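Local coordinates for hypothetical protein Atu3615 (Agrobacterium tumefaciens str. C58, PDB 1ZNP) that is of unknown function but belongs to the cupin superfamily, in the family known as DUF985, at residues A[134-137]-A[138-142]; A[90-93]-A[94-97]. One frame throughout, in Å; residues are numbered along the deposited sequence.

Both interactions illustrate how a chain reverses within a few residues, using one beta turn and the side chains that close around it. Interaction 2 comes first along the chain, in the connection between strands 85-89 and 97-103; interaction 1 takes in the end of strand 133-135 and the loop after it, near the modelled C-terminus. Their centres are about 29 Å apart and their nearest atoms about 20 Å. Each lies toward the outside of the cupin domain, its centre about 16 Å (interaction 1) or about 18 Å (interaction 2) from that of the chain. A type II turn backed by an indole in 134-142 contrasts with a type I turn gripped by a carboxylate in 90-97.

Interaction 1 (A[134-137]-A[138-142]); sequences VMAE and PGWSP
A type II beta turn from Glu137 to Trp140 reverses the chain just beyond strand 133-135, and Ala136 and Trp140 pack together across its open end. The turn is closed by a hydrogen bond of 3.0 Å from Trp140 N to Glu137 O, with an angle of 147° at the hydrogen, although the position of that carbonyl oxygen is less certain than the rest. Pro138 and Gly139 occupy the two central positions; the positive phi of Gly139 suits a residue without a beta carbon.

Beside this bond the contact is apolar. Ala136 CB meets the benzo part of the indole obliquely, with Trp140 CE3 at 3.4 Å and CD2 at 3.7 Å from it. Trp140 holds CG anti to the backbone N (chi1 -178°), which swings the ring back beside the methyl group. Further along, Pro142 N sits 3.4 Å above one face of this ring, displaced toward the rim. Ser141 OG donates to Trp140 O at 3.0 Å, approaching well to the side of the carbonyl.

Trp108 meets the same indole with inclined planes and Trp55 meets it edge-to-face, so the last residue of the turn joins a cluster of three tryptophans. Proline followed by glycine at the two central positions is the classic signature of a type II beta turn.

Interaction 2 (A[90-93]-A[94-97]); sequences GPAI and LEGE
The backbone NH of Ala92 is held by the carboxylate of Glu97: N and OE1 are 2.7 Å apart, with an angle of 149° at the hydrogen, and the donor reaches the oxygen from above the carboxylate plane. This bond closes one side of the loop between strands 85-89 and 97-103, whose core is a type I beta turn from Ala92 to Glu95. Ala92 O accepts twice. Glu95 N makes the turn bond at 3.0 Å, while Glu97 N adds a longer one at 3.3 Å from the opposite face of the carbonyl plane, so one oxygen is gripped from both faces. Ala92 is also the centre of an inverse gamma turn, in which Ile93 N bonds to Pro91 O.

Glu97 is extended beyond CG (chi2 169°), which carries its carboxylate past Ala92 O to the NH and lays it along Pro91, the two side chains pointing the same way. Glu97 OE1 also passes 3.3 Å from Gly90 C, close against the glycine backbone. The methyl group of Ala92 is flanked by two acidic ends, with Glu97 OE1 at 3.1 Å from CB and Glu95 OE2 approaching CB at 3.5 Å from a different direction.

Ile93 CA makes a nearly straight CA-H...O contact of 3.4 Å with Glu97 O. Beyond the segments, Arg98 bonds to Ile93 O through NH2 and to Gly90 through the backbone. At the surface, the Ile93 and Leu94 side chains cross at a slant, with Ile93 CG2 resting 3.6 Å from Leu94 CD2.

Interaction 1 (A[134-137]-A[138-142])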
loop_
_atom_site.group_PDB
_atom_site.type_symbol
_atom_site.label_atom_id
_atom_site.label_comp_id
_atom_site.label_asym_id
_atom_site.label_seq_id
_atom_site.Cartn_x
_atom_site.Cartn_y
_atom_site.Cartn_z
ATOM N N VAL A 134 13.154 -13.115 -12.519
ATOM C CA VAL A 134 12.174 -13.768 -13.371
ATOM C C VAL A 134 11.049 -12.811 -13.698
ATOM O O VAL A 134 10.534 -12.113 -12.819
ATOM C CB VAL A 134 11.542 -14.987 -12.699
ATOM C CG1 VAL A 134 10.591 -15.662 -13.678
ATOM C CG2 VAL A 134 12.611 -15.941 -12.230
HETATM N N MSE A 135 10.656 -12.788 -14.962
HETATM C CA MSE A 135 9.577 -11.918 -15.395
HETATM C C MSE A 135 8.362 -12.730 -15.773
HETATM O O MSE A 135 8.462 -13.930 -16.040
HETATM C CB MSE A 135 10.016 -11.093 -16.596
HETATM C CG MSE A 135 11.097 -10.112 -16.262
HETATM SE SE MSE A 135 11.664 -9.178 -17.815
HETATM C CE MSE A 135 10.114 -8.020 -18.030
ATOM N N ALA A 136 7.210 -12.072 -15.781
ATOM C CA ALA A 136 5.976 -12.736 -16.167
ATOM C C ALA A 136 5.868 -12.601 -17.677
ATOM O O ALA A 136 6.501 -11.733 -18.272
ATOM C CB ALA A 136 4.789 -12.070 -15.495
ATOM N N GLU A 137 5.079 -13.461 -18.301
ATOM C CA GLU A 137 4.898 -13.384 -19.742
ATOM C C GLU A 137 4.218 -12.046 -19.983
ATOM O O GLU A 137 3.333 -11.655 -19.224
ATOM C CB GLU A 137 4.002 -14.533 -20.215
ATOM C CG GLU A 137 4.293 -15.849 -19.499
ATOM C CD GLU A 137 5.716 -16.354 -19.727
ATOM O OE1 GLU A 137 6.252 -17.056 -18.834
ATOM O OE2 GLU A 137 6.290 -16.057 -20.801
ATOM N N PRO A 138 4.625 -11.316 -21.031
ATOM C CA PRO A 138 3.990 -10.020 -21.288
ATOM C C PRO A 138 2.472 -10.145 -21.382
ATOM O O PRO A 138 1.954 -11.138 -21.893
ATOM C CB PRO A 138 4.629 -9.577 -22.601
ATOM C CG PRO A 138 4.925 -10.874 -23.286
ATOM C CD PRO A 138 5.497 -11.703 -22.154
ATOM N N GLY A 139 1.765 -9.137 -20.879
ATOM C CA GLY A 139 0.314 -9.168 -20.907
ATOM C C GLY A 139 -0.242 -9.773 -19.630
ATOM O O GLY A 139 -1.332 -9.405 -19.172
ATOM N N TRP A 140 0.519 -10.706 -19.056
ATOM C CA TRP A 140 0.137 -11.382 -17.816
ATOM C C TRP A 140 -0.145 -10.382 -16.703
ATOM O O TRP A 140 0.381 -9.270 -16.691
ATOM C CB TRP A 140 1.255 -12.323 -17.350
ATOM C CG TRP A 140 0.940 -13.110 -16.091
ATOM C CD1 TRP A 140 0.379 -14.352 -16.024
ATOM C CD2 TRP A 140 1.190 -12.710 -14.730
ATOM N NE1 TRP A 140 0.268 -14.755 -14.712
ATOM C CE2 TRP A 140 0.756 -13.767 -13.897
ATOM C CE3 TRP A 140 1.734 -11.563 -14.136
ATOM C CZ2 TRP A 140 0.854 -13.712 -12.492
ATOM C CZ3 TRP A 140 1.831 -11.508 -12.736
ATOM C CH2 TRP A 140 1.392 -12.580 -11.935
ATOM N N SER A 141 -0.982 -10.810 -15.770
ATOM C CA SER A 141 -1.354 -10.025 -14.608
ATOM C C SER A 141 -1.780 -11.025 -13.542
ATOM O O SER A 141 -2.328 -12.082 -13.861
ATOM C CB SER A 141 -2.506 -9.068 -14.940
ATOM O OG SER A 141 -2.012 -7.844 -15.467
ATOM N N PRO A 142 -1.510 -10.723 -12.263
ATOM C CA PRO A 142 -1.898 -11.652 -11.198
ATOM C C PRO A 142 -3.342 -12.157 -11.301
ATOM O O PRO A 142 -4.262 -11.395 -11.605
ATOM C CB PRO A 142 -1.621 -10.855 -9.918
ATOM C CG PRO A 142 -1.524 -9.414 -10.383
ATOM C CD PRO A 142 -0.843 -9.537 -11.705
#

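Interaction 2 (A[90-93]-A[94-97])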
loop_
_atom_site.group_PDB
_atom_site.type_symbol
_atom_site.label_atom_id
_atom_site.label_comp_id
_atom_site.label_asym_id
_atom_site.label_seq_id
_atom_site.Cartn_x
_atom_site.Cartn_y
_atom_site.Cartn_z
ATOM N N GLY A 90 6.357 7.997 -3.014
ATOM C CA GLY A 90 6.642 9.398 -3.243
ATOM C C GLY A 90 6.929 10.133 -1.954
ATOM O O GLY A 90 6.928 9.530 -0.885
ATOM N N PRO A 91 7.165 11.448 -2.022
ATOM C CA PRO A 91 7.457 12.238 -0.830
ATOM C C PRO A 91 6.269 12.888 -0.113
ATOM O O PRO A 91 6.426 13.364 1.004
ATOM C CB PRO A 91 8.430 13.278 -1.364
ATOM C CG PRO A 91 7.830 13.596 -2.700
ATOM C CD PRO A 91 7.457 12.221 -3.248
ATOM N N ALA A 92 5.099 12.929 -0.749
ATOM C CA ALA A 92 3.919 13.554 -0.135
ATOM C C ALA A 92 3.360 12.689 1.001
ATOM O O ALA A 92 2.270 12.120 0.920
ATOM C CB ALA A 92 2.848 13.806 -1.199
ATOM N N ILE A 93 4.142 12.636 2.066
ATOM C CA ILE A 93 3.862 11.851 3.251
ATOM C C ILE A 93 2.527 12.126 3.968
ATOM O O ILE A 93 2.024 11.276 4.707
ATOM C CB ILE A 93 5.066 12.009 4.222
ATOM C CG1 ILE A 93 5.359 10.672 4.895
ATOM C CG2 ILE A 93 4.815 13.124 5.226
ATOM C CD1 ILE A 93 5.886 9.616 3.930
ATOM N N LEU A 94 1.949 13.300 3.743
ATOM C CA LEU A 94 0.686 13.659 4.389
ATOM C C LEU A 94 -0.512 13.390 3.478
ATOM O O LEU A 94 -1.654 13.710 3.825
ATOM C CB LEU A 94 0.699 15.140 4.780
ATOM C CG LEU A 94 1.915 15.661 5.560
ATOM C CD1 LEU A 94 1.725 17.153 5.839
ATOM C CD2 LEU A 94 2.094 14.884 6.868
ATOM N N GLU A 95 -0.246 12.787 2.321
ATOM C CA GLU A 95 -1.288 12.504 1.339
ATOM C C GLU A 95 -1.314 11.038 0.891
ATOM O O GLU A 95 -1.689 10.724 -0.237
ATOM C CB GLU A 95 -1.085 13.433 0.137
ATOM C CG GLU A 95 -0.808 14.887 0.545
ATOM C CD GLU A 95 -0.289 15.747 -0.602
ATOM O OE1 GLU A 95 0.145 16.897 -0.337
ATOM O OE2 GLU A 95 -0.311 15.276 -1.767
ATOM N N GLY A 96 -0.911 10.134 1.774
ATOM C CA GLY A 96 -0.932 8.724 1.431
ATOM C C GLY A 96 0.314 8.205 0.739
ATOM O O GLY A 96 0.310 7.092 0.230
ATOM N N GLU A 97 1.379 8.997 0.731
ATOM C CA GLU A 97 2.615 8.588 0.072
ATOM C C GLU A 97 3.705 8.195 1.057
ATOM O O GLU A 97 3.730 8.655 2.200
ATOM C CB GLU A 97 3.139 9.722 -0.813
ATOM C CG GLU A 97 2.626 9.704 -2.254
ATOM C CD GLU A 97 2.954 10.990 -3.024
ATOM O OE1 GLU A 97 4.085 11.518 -2.869
ATOM O OE2 GLU A 97 2.077 11.462 -3.791
#